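Local coordinates for RNA-induced transcriptional silencing complex protein tas3 (Schizosaccharomyces pombe, PDB 3D1B) that forms the core of the RNA-induced transcriptional silencing complex together with ago1 and chp1, and acts in RNAi-directed heterochromatin formation and accurate chromosome segregation, at residues 30-33 against 34-38. Numbering follows the deposited sequence.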
loop_
_atom_site.group_PDB
_atom_site.type_symbol
_atom_site.label_atom_id
_atom_site.label_comp_id
_atom_site.label_asym_id
_atom_site.label_seq_id
_atom_site.Cartn_x
_atom_site.Cartn_y
_atom_site.Cartn_z
ATOM N N THR A 30 18.571 -9.209 -9.520
ATOM C CA THR A 30 19.457 -10.083 -8.759
ATOM C C THR A 30 18.646 -10.881 -7.741
ATOM O O THR A 30 19.188 -11.721 -7.029
ATOM C CB THR A 30 20.574 -9.298 -8.022
ATOM O OG1 THR A 30 20.000 -8.274 -7.203
ATOM C CG2 THR A 30 21.525 -8.673 -9.021
ATOM N N ASN A 31 17.341 -10.614 -7.681
ATOM C CA ASN A 31 16.446 -11.314 -6.762
ATOM C C ASN A 31 15.336 -12.048 -7.499
ATOM O O ASN A 31 14.271 -11.478 -7.755
ATOM C CB ASN A 31 15.804 -10.337 -5.773
ATOM C CG ASN A 31 16.766 -9.870 -4.707
ATOM O OD1 ASN A 31 17.486 -8.889 -4.885
ATOM N ND2 ASN A 31 16.795 -10.582 -3.592
ATOM N N SER A 32 15.574 -13.311 -7.835
ATOM C CA SER A 32 14.565 -14.089 -8.545
ATOM C C SER A 32 13.266 -14.107 -7.750
ATOM O O SER A 32 12.185 -14.233 -8.319
ATOM C CB SER A 32 15.045 -15.523 -8.769
ATOM O OG SER A 32 15.194 -16.201 -7.537
ATOM N N SER A 33 13.380 -13.984 -6.430
ATOM C CA SER A 33 12.204 -13.979 -5.564
ATOM C C SER A 33 11.335 -12.761 -5.868
ATOM O O SER A 33 10.118 -12.812 -5.720
ATOM C CB SER A 33 12.619 -13.972 -4.087
ATOM O OG SER A 33 13.416 -12.844 -3.780
ATOM N N CYS A 34 11.962 -11.668 -6.292
ATOM C CA CYS A 34 11.208 -10.467 -6.638
ATOM C C CYS A 34 10.479 -10.694 -7.958
ATOM O O CYS A 34 9.341 -10.271 -8.126
ATOM C CB CYS A 34 12.134 -9.256 -6.763
ATOM S SG CYS A 34 12.708 -8.612 -5.171
ATOM N N ALA A 35 11.142 -11.357 -8.902
ATOM C CA ALA A 35 10.519 -11.634 -10.191
ATOM C C ALA A 35 9.318 -12.551 -9.967
ATOM O O ALA A 35 8.248 -12.355 -10.549
ATOM C CB ALA A 35 11.532 -12.296 -11.135
ATOM N N GLU A 36 9.504 -13.549 -9.107
ATOM C CA GLU A 36 8.447 -14.495 -8.785
ATOM C C GLU A 36 7.277 -13.786 -8.109
ATOM O O GLU A 36 6.115 -14.096 -8.368
ATOM C CB GLU A 36 8.998 -15.596 -7.876
ATOM C CG GLU A 36 9.855 -16.620 -8.613
ATOM C CD GLU A 36 10.974 -17.189 -7.757
ATOM O OE1 GLU A 36 10.727 -17.503 -6.573
ATOM O OE2 GLU A 36 12.104 -17.332 -8.276
ATOM N N ALA A 37 7.594 -12.830 -7.241
ATOM C CA ALA A 37 6.570 -12.075 -6.524
ATOM C C ALA A 37 5.752 -11.211 -7.483
ATOM O O ALA A 37 4.527 -11.120 -7.368
ATOM C CB ALA A 37 7.232 -11.201 -5.459
ATOM N N LEU A 38 6.423 -10.577 -8.437
ATOM C CA LEU A 38 5.723 -9.727 -9.392
ATOM C C LEU A 38 4.685 -10.527 -10.177
ATOM O O LEU A 38 3.590 -10.037 -10.453
ATOM C CB LEU A 38 6.716 -9.075 -10.357
ATOM C CG LEU A 38 6.096 -8.120 -11.381
ATOM C CD1 LEU A 38 5.361 -6.987 -10.665
ATOM C CD2 LEU A 38 7.190 -7.570 -12.279
#
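N31 and C34 meet on the inner side of the first turn of helix 32-46, where CB of N31 lies 3.6 Å from SG of C34. That sulfur stands anti to its own carbonyl carbon (chi1 -75°), which swings it back alongside the N-cap residue. N31 holds the N-cap position, but its side chain makes no capping bond. Its carbonyl O accepts the first backbone bonds of the helix: the amide N of C34 at 2.7 Å, with the donor well above the carbonyl plane, and a weak one from N of A35. That weak bond begins the i to i+4 ladder, which continues as N of E36 reaches O of S32 at 2.9 Å and N of A37 reaches O of S33, also at 2.9 Å. CB of A37 closes in on that same S33 carbonyl oxygen.

The outer side is looser. E36 bends at chi2 (148°) and curls back over the S32 carbonyl toward the helix start, bringing OE2 to 3.4 Å from OG of S32, a weak hydrogen bond between two exposed residues. The same OE2 comes 3.1 Å from O of S32, an acceptor-acceptor approach that offsets the weak bond. The positive end of the helix would probably stabilise the carboxylate's charge somewhat. S33, by contrast, turns its hydroxyl to the backbone O of A62, pinning this turn to the loop after helix 52-60.

C34 and L38 are buried against F28 of helix 26-29 and V59 of helix 52-60, while A37 touches L74 of the second subunit. The turn thus begins helix 32-46 within the all-alpha C-terminal motif, one face packed against both neighbouring helices.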